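Local coordinates for protein nucleoporin nup120 (Schizosaccharomyces pombe, PDB 4GQ2) that serves as a structural component of the nuclear pore complex, the assembly through which transport between nucleus and cytoplasm passes, at residues V857-V860 with R861-T865; W835-D839 with P840-Y844; L643-P646 with M647-I650. One frame throughout, in Å; residues are numbered along the deposited sequence.

Interaction 1. Residues V857-V860 with R861-T865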
loop_
_atom_site.group_PDB
_atom_site.type_symbol
_atom_site.label_atom_id
_atom_site.label_comp_id
_atom_site.label_asym_id
_atom_site.label_seq_id
_atom_site.Cartn_x
_atom_site.Cartn_y
_atom_site.Cartn_z
ATOM N N VAL A 857 -9.371 22.294 14.886
ATOM C CA VAL A 857 -10.567 22.954 14.376
ATOM C C VAL A 857 -11.499 21.965 13.650
ATOM O O VAL A 857 -12.729 22.064 13.740
ATOM C CB VAL A 857 -10.177 24.131 13.455
ATOM C CG1 VAL A 857 -11.403 24.748 12.780
ATOM C CG2 VAL A 857 -9.394 25.171 14.251
ATOM N N LYS A 858 -10.906 21.019 12.928
ATOM C CA LYS A 858 -11.670 19.998 12.227
ATOM C C LYS A 858 -12.236 18.961 13.195
ATOM O O LYS A 858 -13.360 18.492 13.018
ATOM C CB LYS A 858 -10.819 19.343 11.130
ATOM C CG LYS A 858 -10.560 20.280 9.957
ATOM C CD LYS A 858 -9.656 19.647 8.918
ATOM C CE LYS A 858 -9.405 20.602 7.769
ATOM N NZ LYS A 858 -8.830 19.860 6.613
ATOM N N ALA A 859 -11.453 18.624 14.212
ATOM C CA ALA A 859 -11.882 17.727 15.277
ATOM C C ALA A 859 -13.119 18.262 15.998
ATOM O O ALA A 859 -14.116 17.540 16.165
ATOM C CB ALA A 859 -10.745 17.510 16.271
ATOM N N VAL A 860 -13.042 19.526 16.422
ATOM C CA VAL A 860 -14.109 20.171 17.186
ATOM C C VAL A 860 -15.386 20.265 16.367
ATOM O O VAL A 860 -16.484 20.049 16.894
ATOM C CB VAL A 860 -13.688 21.561 17.701
ATOM C CG1 VAL A 860 -14.900 22.366 18.144
ATOM C CG2 VAL A 860 -12.699 21.416 18.847
ATOM N N ARG A 861 -15.237 20.563 15.079
ATOM C CA ARG A 861 -16.375 20.629 14.162
ATOM C C ARG A 861 -17.102 19.280 14.085
ATOM O O ARG A 861 -18.337 19.229 14.105
ATOM C CB ARG A 861 -15.912 21.091 12.776
ATOM C CG ARG A 861 -16.973 21.022 11.688
ATOM C CD ARG A 861 -18.114 21.987 11.966
ATOM N NE ARG A 861 -19.064 22.034 10.857
ATOM C CZ ARG A 861 -20.315 22.475 10.958
ATOM N NH1 ARG A 861 -20.783 22.908 12.125
ATOM N NH2 ARG A 861 -21.104 22.485 9.888
ATOM N N CYS A 862 -16.326 18.198 14.009
ATOM C CA CYS A 862 -16.870 16.832 13.969
ATOM C C CYS A 862 -17.518 16.458 15.307
ATOM O O CYS A 862 -18.598 15.868 15.336
ATOM C CB CYS A 862 -15.772 15.823 13.596
ATOM S SG CYS A 862 -15.225 15.901 11.868
ATOM N N PHE A 863 -16.866 16.829 16.410
ATOM C CA PHE A 863 -17.414 16.629 17.752
ATOM C C PHE A 863 -18.807 17.246 17.939
ATOM O O PHE A 863 -19.640 16.688 18.644
ATOM C CB PHE A 863 -16.472 17.209 18.816
ATOM C CG PHE A 863 -15.297 16.329 19.159
ATOM C CD1 PHE A 863 -15.440 14.948 19.277
ATOM C CD2 PHE A 863 -14.047 16.891 19.400
ATOM C CE1 PHE A 863 -14.352 14.143 19.602
ATOM C CE2 PHE A 863 -12.957 16.097 19.728
ATOM C CZ PHE A 863 -13.109 14.719 19.828
ATOM N N LYS A 864 -19.049 18.396 17.316
ATOM C CA LYS A 864 -20.317 19.118 17.483
ATOM C C LYS A 864 -21.393 18.745 16.464
ATOM O O LYS A 864 -22.532 19.190 16.586
ATOM C CB LYS A 864 -20.094 20.625 17.417
ATOM C CG LYS A 864 -19.215 21.201 18.514
ATOM C CD LYS A 864 -19.178 22.725 18.418
ATOM C CE LYS A 864 -18.304 23.328 19.506
ATOM N NZ LYS A 864 -18.297 24.817 19.425
ATOM N N THR A 865 -21.044 17.946 15.461
ATOM C CA THR A 865 -22.036 17.502 14.482
ATOM C C THR A 865 -22.424 16.048 14.732
ATOM O O THR A 865 -23.077 15.421 13.903
ATOM C CB THR A 865 -21.551 17.683 13.029
ATOM O OG1 THR A 865 -20.340 16.949 12.840
ATOM C CG2 THR A 865 -21.292 19.162 12.716
#

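Interaction 2. Residues W835-D839 with P840-Y844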
loop_
_atom_site.group_PDB
_atom_site.type_symbol
_atom_site.label_atom_id
_atom_site.label_comp_id
_atom_site.label_asym_id
_atom_site.label_seq_id
_atom_site.Cartn_x
_atom_site.Cartn_y
_atom_site.Cartn_z
ATOM N N TRP A 835 -13.238 7.839 3.793
ATOM C CA TRP A 835 -14.086 6.654 3.613
ATOM C C TRP A 835 -15.076 6.451 4.728
ATOM O O TRP A 835 -16.075 5.746 4.541
ATOM C CB TRP A 835 -13.218 5.407 3.503
ATOM C CG TRP A 835 -12.378 5.339 2.259
ATOM C CD1 TRP A 835 -11.005 5.496 2.159
ATOM C CD2 TRP A 835 -12.836 5.089 0.875
ATOM N NE1 TRP A 835 -10.589 5.355 0.852
ATOM C CE2 TRP A 835 -11.635 5.109 0.035
ATOM C CE3 TRP A 835 -14.066 4.848 0.281
ATOM C CZ2 TRP A 835 -11.690 4.885 -1.334
ATOM C CZ3 TRP A 835 -14.110 4.632 -1.103
ATOM C CH2 TRP A 835 -12.951 4.656 -1.890
ATOM N N LEU A 836 -14.803 7.033 5.902
ATOM C CA LEU A 836 -15.708 6.898 7.058
ATOM C C LEU A 836 -17.033 7.565 6.754
ATOM O O LEU A 836 -17.062 8.667 6.210
ATOM C CB LEU A 836 -15.092 7.491 8.330
ATOM C CG LEU A 836 -13.991 6.678 9.015
ATOM C CD1 LEU A 836 -13.250 7.540 10.023
ATOM C CD2 LEU A 836 -14.554 5.425 9.685
ATOM N N ASN A 837 -18.130 6.886 7.084
ATOM C CA ASN A 837 -19.461 7.392 6.764
ATOM C C ASN A 837 -19.987 8.362 7.829
ATOM O O ASN A 837 -19.217 8.824 8.668
ATOM C CB ASN A 837 -20.443 6.230 6.493
ATOM C CG ASN A 837 -20.693 5.344 7.716
ATOM O OD1 ASN A 837 -20.476 5.737 8.865
ATOM N ND2 ASN A 837 -21.185 4.145 7.462
ATOM N N SER A 838 -21.290 8.644 7.805
ATOM C CA SER A 838 -21.906 9.662 8.667
ATOM C C SER A 838 -22.554 9.165 9.964
ATOM O O SER A 838 -23.138 9.957 10.689
ATOM C CB SER A 838 -22.931 10.459 7.875
ATOM O OG SER A 838 -22.283 11.226 6.883
ATOM N N ASP A 839 -22.463 7.866 10.245
ATOM C CA ASP A 839 -22.890 7.317 11.541
ATOM C C ASP A 839 -22.159 8.033 12.693
ATOM O O ASP A 839 -20.996 8.416 12.544
ATOM C CB ASP A 839 -22.620 5.805 11.619
ATOM C CG ASP A 839 -23.236 5.028 10.461
ATOM O OD1 ASP A 839 -24.284 5.457 9.937
ATOM O OD2 ASP A 839 -22.670 3.978 10.074
ATOM N N PRO A 840 -22.841 8.222 13.839
ATOM C CA PRO A 840 -22.228 8.927 14.965
ATOM C C PRO A 840 -20.872 8.382 15.412
ATOM O O PRO A 840 -19.946 9.164 15.613
ATOM C CB PRO A 840 -23.283 8.795 16.067
ATOM C CG PRO A 840 -24.574 8.800 15.309
ATOM C CD PRO A 840 -24.291 8.029 14.044
ATOM N N ILE A 841 -20.747 7.065 15.556
ATOM C CA ILE A 841 -19.455 6.447 15.910
ATOM C C ILE A 841 -18.354 6.822 14.902
ATOM O O ILE A 841 -17.218 7.100 15.290
ATOM C CB ILE A 841 -19.573 4.909 16.055
ATOM C CG1 ILE A 841 -20.531 4.562 17.199
ATOM C CG2 ILE A 841 -18.211 4.260 16.313
ATOM C CD1 ILE A 841 -20.948 3.110 17.239
ATOM N N ALA A 842 -18.708 6.844 13.616
ATOM C CA ALA A 842 -17.775 7.174 12.550
ATOM C C ALA A 842 -17.309 8.612 12.675
ATOM O O ALA A 842 -16.107 8.891 12.645
ATOM C CB ALA A 842 -18.417 6.934 11.185
ATOM N N VAL A 843 -18.272 9.513 12.833
ATOM C CA VAL A 843 -18.001 10.936 12.952
ATOM C C VAL A 843 -17.156 11.229 14.201
ATOM O O VAL A 843 -16.196 12.007 14.146
ATOM C CB VAL A 843 -19.311 11.763 12.911
ATOM C CG1 VAL A 843 -19.013 13.261 12.951
ATOM C CG2 VAL A 843 -20.104 11.434 11.644
ATOM N N TYR A 844 -17.491 10.568 15.307
ATOM C CA TYR A 844 -16.725 10.672 16.540
ATOM C C TYR A 844 -15.289 10.224 16.290
ATOM O O TYR A 844 -14.329 10.848 16.768
ATOM C CB TYR A 844 -17.379 9.828 17.646
ATOM C CG TYR A 844 -16.558 9.725 18.913
ATOM C CD1 TYR A 844 -16.474 10.797 19.799
ATOM C CD2 TYR A 844 -15.861 8.557 19.228
ATOM C CE1 TYR A 844 -15.725 10.711 20.963
ATOM C CE2 TYR A 844 -15.102 8.466 20.392
ATOM C CZ TYR A 844 -15.042 9.550 21.252
ATOM O OH TYR A 844 -14.288 9.486 22.399
#

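Interaction 3. Residues L643-P646 with M647-I650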
loop_
_atom_site.group_PDB
_atom_site.type_symbol
_atom_site.label_atom_id
_atom_site.label_comp_id
_atom_site.label_asym_id
_atom_site.label_seq_id
_atom_site.Cartn_x
_atom_site.Cartn_y
_atom_site.Cartn_z
ATOM N N LEU A 643 -33.108 -10.430 -24.151
ATOM C CA LEU A 643 -33.012 -11.366 -23.039
ATOM C C LEU A 643 -34.305 -11.396 -22.230
ATOM O O LEU A 643 -34.917 -10.358 -21.980
ATOM C CB LEU A 643 -31.802 -11.038 -22.152
ATOM C CG LEU A 643 -30.423 -11.086 -22.839
ATOM C CD1 LEU A 643 -29.376 -10.312 -22.053
ATOM C CD2 LEU A 643 -29.949 -12.511 -23.087
ATOM N N GLU A 644 -34.731 -12.597 -21.852
ATOM C CA GLU A 644 -35.881 -12.760 -20.971
ATOM C C GLU A 644 -35.464 -12.472 -19.527
ATOM O O GLU A 644 -34.763 -13.268 -18.897
ATOM C CB GLU A 644 -36.507 -14.160 -21.110
ATOM C CG GLU A 644 -35.553 -15.264 -21.563
ATOM C CD GLU A 644 -35.585 -15.500 -23.070
ATOM O OE1 GLU A 644 -36.554 -16.133 -23.551
ATOM O OE2 GLU A 644 -34.639 -15.066 -23.775
ATOM N N ASN A 645 -35.884 -11.311 -19.032
ATOM C CA ASN A 645 -35.543 -10.833 -17.686
ATOM C C ASN A 645 -34.031 -10.721 -17.385
ATOM O O ASN A 645 -33.500 -11.456 -16.546
ATOM C CB ASN A 645 -36.266 -11.662 -16.612
ATOM C CG ASN A 645 -36.659 -10.833 -15.398
ATOM O OD1 ASN A 645 -36.112 -9.749 -15.155
ATOM N ND2 ASN A 645 -37.619 -11.338 -14.630
ATOM N N PRO A 646 -33.340 -9.774 -18.048
ATOM C CA PRO A 646 -31.899 -9.601 -17.831
ATOM C C PRO A 646 -31.548 -9.157 -16.411
ATOM O O PRO A 646 -30.542 -9.616 -15.862
ATOM C CB PRO A 646 -31.502 -8.499 -18.823
ATOM C CG PRO A 646 -32.720 -8.171 -19.617
ATOM C CD PRO A 646 -33.910 -8.711 -18.895
ATOM N N MET A 647 -32.367 -8.282 -15.825
ATOM C CA MET A 647 -32.100 -7.763 -14.487
ATOM C C MET A 647 -32.007 -8.876 -13.449
ATOM O O MET A 647 -31.081 -8.882 -12.629
ATOM C CB MET A 647 -33.120 -6.702 -14.065
ATOM C CG MET A 647 -32.826 -6.119 -12.686
ATOM S SD MET A 647 -33.528 -4.490 -12.380
ATOM C CE MET A 647 -35.142 -4.913 -11.724
ATOM N N ARG A 648 -32.950 -9.817 -13.499
ATOM C CA ARG A 648 -32.945 -10.964 -12.591
ATOM C C ARG A 648 -31.668 -11.775 -12.792
ATOM O O ARG A 648 -31.043 -12.200 -11.825
ATOM C CB ARG A 648 -34.173 -11.843 -12.837
ATOM C CG ARG A 648 -34.361 -12.990 -11.850
ATOM C CD ARG A 648 -34.660 -14.294 -12.581
ATOM N NE ARG A 648 -35.813 -14.194 -13.482
ATOM C CZ ARG A 648 -36.018 -14.971 -14.546
ATOM N NH1 ARG A 648 -35.145 -15.918 -14.868
ATOM N NH2 ARG A 648 -37.098 -14.796 -15.297
ATOM N N ASP A 649 -31.286 -11.960 -14.057
ATOM C CA ASP A 649 -30.120 -12.760 -14.430
ATOM C C ASP A 649 -28.827 -12.218 -13.827
ATOM O O ASP A 649 -28.106 -12.959 -13.152
ATOM C CB ASP A 649 -29.991 -12.864 -15.957
ATOM C CG ASP A 649 -31.237 -13.439 -16.623
ATOM O OD1 ASP A 649 -32.152 -13.900 -15.908
ATOM O OD2 ASP A 649 -31.303 -13.427 -17.873
ATOM N N ILE A 650 -28.533 -10.937 -14.052
ATOM C CA ILE A 650 -27.335 -10.345 -13.443
ATOM C C ILE A 650 -27.428 -10.226 -11.940
ATOM O O ILE A 650 -26.427 -10.393 -11.252
ATOM C CB ILE A 650 -26.897 -8.993 -14.043
ATOM C CG1 ILE A 650 -28.097 -8.182 -14.531
ATOM C CG2 ILE A 650 -25.857 -9.242 -15.126
ATOM C CD1 ILE A 650 -27.755 -6.794 -15.024
#

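Interaction 1. Residues V857-V860 with R861-T865
A859 and F863 meet one turn apart on helix 856-864, the second helix of an alpha-helical hairpin with helix 840-852 in the HEAT-repeat region of the protein. Four successive backbone bonds of the i to i+4 kind hold it together. R861 N donates to V857 O at 3.2 Å, and C862 N donates to K858 O at 3.1 Å. The third, from F863 N to A859 O, is the shortest at 2.9 Å. The last one, from K864 N to V860 O, is more bent, with an N-H...O angle of 138°.

The apolar contacts follow the same spacing. The F863 ring lies obliquely beside A859, and its CE2 comes to 4.3 Å from A859 CB. With CG beside the backbone N (chi1 -80°), F863 CD2 sits only 3.3 Å from A859 O. The F863 side chain also packs on A847 of helix 840-852, L903 and L907 of helix 895-909, and F919 of helix 913-925, and in this way joins several helices of the solenoid. C862 packs on A847 too, and on Y850.

Charged residues lie along other sides of the helix. K858 extends away from the hairpin to an acidic side chain on the chain of another protein, and its NZ forms a salt bridge there. K864 runs alongside V860, both pointing the same way: its extended chain places CE 3.8 Å from V860 CG1.

Interaction 2. Residues W835-D839 with P840-Y844
The D839 carbonyl takes the N-H of V843 at 3.0 Å (O to N) in a nearly straight bond, 167° at the hydrogen, and this starts the first turn of helix 840-852. A842 CB turns back into the incoming loop, where it lies 3.2 Å from N837 O and 3.3 Å from N837 OD1. The methyl thus sits against both oxygens of the asparagine. L836 adds a looser apolar touch, its CD2 4.4 Å from A842 CB, and also packs on V813 and T814 of helix 812-822. One residue on, V843 CG2 comes to 3.5 Å from S838 O.

The N837 side chain bonds forward to D839 at two points. Its CG lies between the backbone N and the carbonyl carbon (chi1 65°), which folds the amide back over the chain so that OD1 accepts D839 N at 3.2 Å, the donor well above the amide plane. ND2 adds a weak bond to D839 OD2. Although D839 occupies the N-cap position, its carboxylate makes no capping bond. P840, in the first position of the helix, has no N-H to donate. The arrangement is an Asx turn leading into a proline-initiated helix N-terminus.

Interaction 3. Residues L643-P646 with M647-I650
N645 and R648 cross at about a right angle, with the amide and guanidinium planes 74° apart. The arginine chain leaves with CG anti to its backbone N (chi1 -174°), then bends at both chi2 and chi3. This brings the guanidinium back over the asparagine, so that N645 CB lies over one of its faces, 3.5 Å from R648 NH2. The amide nitrogen N645 ND2 is 3.6 Å from R648 NE, and the amide carbon N645 CG packs at 3.7 Å against R648 CB. The contact is van der Waals packing of the asparagine side chain against the arginine, not a stack of amide on guanidinium.

D649 meets the backbone carbonyl of N645 instead. N645 O sits over the face of the D649 carboxylate, 3.0 Å from CG and 2.9 Å from OD1, a close approach of acceptors with no hydrogen bond. S570 OG is hydrogen-bonded to OD1. R648 NH1 and D649 OD1 make a long salt bridge of charges alone, since the oxygen lies well out of the guanidinium plane. E573 would tend to raise the pKa of D649, while R648 and the bond with S570 would probably offset this.

In the backbone, D649 N reaches N645 O only weakly, at 3.4 Å. I650 N makes a straighter bond to P646 O, 3.0 Å long and 168° at the hydrogen. I650 CG1 packs against that same P646 O at 3.1 Å, while the P646 ring and M647 lie against F715. Together these contacts form the N-terminus of helix 646-658 in the helical domain, with N645 at the N-cap position and P646 opening the first turn.

In the fold
Interactions 1 and 2 belong to one helical hairpin: interaction 2 starts helix 840-852 and interaction 1 spans most of helix 856-864, which follows it in the chain. Their centres are 12 Å apart and they touch. V843 CG1 lies 3.6 Å from C862 O, and F863 CE1 meets Y844 CE1 at 3.9 Å. T866, just beyond interaction 1, hydrogen-bonds P840 O, so the residues just after the second helix are tied to the start of the first. Interaction 3 stands apart in the other helical region and touches neither: its nearest atoms are about 22 Å from interaction 2 and about 35 Å from interaction 1, with centres about 36 Å and 47 Å away.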